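Local structure of probable adhesion protein (Pseudomonas aeruginosa PAO1, 6RU4) at residues N109-L114 with H177-Y182. The protein is a metal-binding solute-binding protein that binds manganese(II) and ferrous iron and probably delivers ferrous iron to a membrane transporter. Numbering follows the deposited sequence.
With MN (manganese (II) ion), chain E.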
loop_
_atom_site.group_PDB
_atom_site.type_symbol
_atom_site.label_atom_id
_atom_site.label_comp_id
_atom_site.label_asym_id
_atom_site.label_seq_id
_atom_site.Cartn_x
_atom_site.Cartn_y
_atom_site.Cartn_z
ATOM N N ASN A 109 9.365 -2.241 -5.329
ATOM C CA ASN A 109 7.924 -2.112 -5.187
ATOM C C ASN A 109 7.672 -1.459 -3.804
ATOM O O ASN A 109 8.008 -2.070 -2.781
ATOM C CB ASN A 109 7.236 -3.483 -5.267
ATOM C CG ASN A 109 5.724 -3.387 -5.416
ATOM O OD1 ASN A 109 5.105 -2.402 -5.037
ATOM N ND2 ASN A 109 5.083 -4.402 -5.967
ATOM N N PRO A 110 7.104 -0.226 -3.733
ATOM C CA PRO A 110 6.926 0.421 -2.423
ATOM C C PRO A 110 5.669 0.054 -1.644
ATOM O O PRO A 110 5.476 0.566 -0.548
ATOM C CB PRO A 110 6.936 1.917 -2.772
ATOM C CG PRO A 110 7.041 2.003 -4.300
ATOM C CD PRO A 110 6.679 0.675 -4.824
ATOM N N HIS A 111 4.828 -0.826 -2.180
ATOM C CA HIS A 111 3.532 -1.210 -1.608
ATOM C C HIS A 111 3.585 -2.299 -0.584
ATOM O O HIS A 111 2.726 -3.189 -0.580
ATOM C CB HIS A 111 2.559 -1.592 -2.729
ATOM C CG HIS A 111 2.432 -0.524 -3.767
ATOM N ND1 HIS A 111 3.380 -0.371 -4.762
ATOM C CD2 HIS A 111 1.495 0.435 -3.898
ATOM C CE1 HIS A 111 2.959 0.625 -5.502
ATOM N NE2 HIS A 111 1.808 1.129 -5.031
ATOM N N THR A 112 4.549 -2.189 0.353
ATOM C CA THR A 112 4.756 -3.143 1.441
ATOM C C THR A 112 3.540 -3.149 2.330
ATOM O O THR A 112 3.120 -4.200 2.814
ATOM C CB THR A 112 5.992 -2.764 2.190
ATOM O OG1 THR A 112 5.855 -1.399 2.559
ATOM C CG2 THR A 112 7.259 -2.939 1.358
ATOM N N PHE A 113 2.937 -1.967 2.479
ATOM C CA PHE A 113 1.723 -1.741 3.232
ATOM C C PHE A 113 0.502 -2.574 2.720
ATOM O O PHE A 113 -0.479 -2.652 3.445
ATOM C CB PHE A 113 1.411 -0.243 3.311
ATOM C CG PHE A 113 1.368 0.489 1.997
ATOM C CD1 PHE A 113 0.199 0.513 1.229
ATOM C CD2 PHE A 113 2.445 1.283 1.588
ATOM C CE1 PHE A 113 0.143 1.241 0.026
ATOM C CE2 PHE A 113 2.373 2.042 0.404
ATOM C CZ PHE A 113 1.219 2.018 -0.363
ATOM N N LEU A 114 0.573 -3.233 1.534
ATOM C CA LEU A 114 -0.551 -4.044 1.041
ATOM C C LEU A 114 -0.346 -5.545 1.292
ATOM O O LEU A 114 -1.046 -6.380 0.721
ATOM C CB LEU A 114 -0.910 -3.741 -0.429
ATOM C CG LEU A 114 -1.592 -2.377 -0.668
ATOM C CD1 LEU A 114 -1.721 -2.084 -2.113
ATOM C CD2 LEU A 114 -2.962 -2.324 -0.025
ATOM N N HIS A 177 -2.488 -1.362 -11.713
ATOM C CA HIS A 177 -1.534 -0.698 -10.833
ATOM C C HIS A 177 -0.691 -1.776 -10.146
ATOM O O HIS A 177 -1.256 -2.763 -9.688
ATOM C CB HIS A 177 -2.334 0.110 -9.772
ATOM C CG HIS A 177 -1.544 1.151 -9.051
ATOM N ND1 HIS A 177 -1.451 2.453 -9.530
ATOM C CD2 HIS A 177 -0.853 1.062 -7.895
ATOM C CE1 HIS A 177 -0.672 3.088 -8.679
ATOM N NE2 HIS A 177 -0.291 2.295 -7.672
ATOM N N GLY A 178 0.633 -1.583 -10.084
ATOM C CA GLY A 178 1.574 -2.530 -9.485
ATOM C C GLY A 178 1.668 -2.497 -7.980
ATOM O O GLY A 178 2.764 -2.524 -7.424
ATOM N N ALA A 179 0.523 -2.489 -7.316
ATOM C CA ALA A 179 0.399 -2.440 -5.864
ATOM C C ALA A 179 0.207 -3.803 -5.143
ATOM O O ALA A 179 0.365 -3.875 -3.911
ATOM C CB ALA A 179 -0.780 -1.538 -5.519
ATOM N N TYR A 180 -0.169 -4.859 -5.876
ATOM C CA TYR A 180 -0.634 -6.074 -5.217
ATOM C C TYR A 180 0.294 -7.299 -5.232
ATOM O O TYR A 180 -0.113 -8.377 -4.791
ATOM C CB TYR A 180 -2.013 -6.412 -5.790
ATOM C CG TYR A 180 -2.917 -5.201 -5.739
ATOM C CD1 TYR A 180 -3.383 -4.711 -4.527
ATOM C CD2 TYR A 180 -3.215 -4.479 -6.892
ATOM C CE1 TYR A 180 -4.175 -3.564 -4.466
ATOM C CE2 TYR A 180 -4.012 -3.332 -6.844
ATOM C CZ TYR A 180 -4.492 -2.881 -5.627
ATOM O OH TYR A 180 -5.296 -1.771 -5.559
ATOM N N ASP A 181 1.564 -7.086 -5.591
ATOM C CA ASP A 181 2.601 -8.108 -5.629
ATOM C C ASP A 181 2.842 -8.720 -4.242
ATOM O O ASP A 181 3.001 -9.944 -4.147
ATOM C CB ASP A 181 3.891 -7.546 -6.267
ATOM C CG ASP A 181 3.739 -7.184 -7.748
ATOM O OD1 ASP A 181 3.241 -6.067 -8.049
ATOM O OD2 ASP A 181 4.114 -8.013 -8.607
ATOM N N TYR A 182 2.797 -7.894 -3.173
ATOM C CA TYR A 182 2.955 -8.332 -1.781
ATOM C C TYR A 182 1.698 -9.074 -1.255
ATOM O O TYR A 182 1.822 -10.074 -0.552
ATOM C CB TYR A 182 3.270 -7.137 -0.872
ATOM C CG TYR A 182 4.608 -6.476 -1.124
ATOM C CD1 TYR A 182 5.766 -6.921 -0.481
ATOM C CD2 TYR A 182 4.709 -5.352 -1.941
ATOM C CE1 TYR A 182 6.993 -6.275 -0.670
ATOM C CE2 TYR A 182 5.927 -4.702 -2.132
ATOM C CZ TYR A 182 7.065 -5.168 -1.499
ATOM O OH TYR A 182 8.251 -4.517 -1.708
HETATM MN MN MN E . 0.764 2.993 -5.773
#
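His-111 and His-177 meet at a manganese ion, each giving it NE2 at 2.3 Å. Their ring planes stand at 88°, and NE2 of His-111 comes to the edge of the His-177 ring near its plane, 3.6 Å from His-177 NE2. His-41, His-66, His-199 and His-250 complete the six-histidine site.

The inner nitrogen of His-111 is tied down within its own loop: ND1 donates to Asn-109 OD1 at 2.7 Å, a bond lying close to the imidazole plane and nearly in line with the amide C=O. The same oxygen accepts the backbone N of His-111 from above the amide plane, closing an Asx turn. Asn-109 reaches this position with CG anti to its backbone N (chi1 -168°), while its ND2 gives a weak bond to Gly-178 O at 3.3 Å.

Ala-179 covers one face of the His-111 imidazole, its CA over the ring centre at 3.6 Å in a CH-pi contact. Its CB also meets Leu-114 CD1 (3.6 Å), a methyl that additionally touches CE1 of Tyr-180. That tyrosine, the N-cap of helix 181-184, sends its hydroxyl to Glu-226.

Tyr-182 and Asn-109 run alongside each other in opposite senses, CE2 against CG, with ring and amide planes 61° apart. The tyrosine OH donates to Asn-109 O at 2.7 Å, the acceptor lying at the ring edge, while Thr-112 CA sits over one ring face, 4.0 Å from the centroid.

The metal thus joins the loop after strand 84-86 to the turn after strand 173-175, across the interface of the two sheet-bearing lobes. Asn-109 acts as a second-shell residue: by accepting from ND1 near the ring plane it helps, with the metal bond, to fix the rotation of the His-111 ring and probably favours the tautomer whose NE2 lone pair faces the manganese.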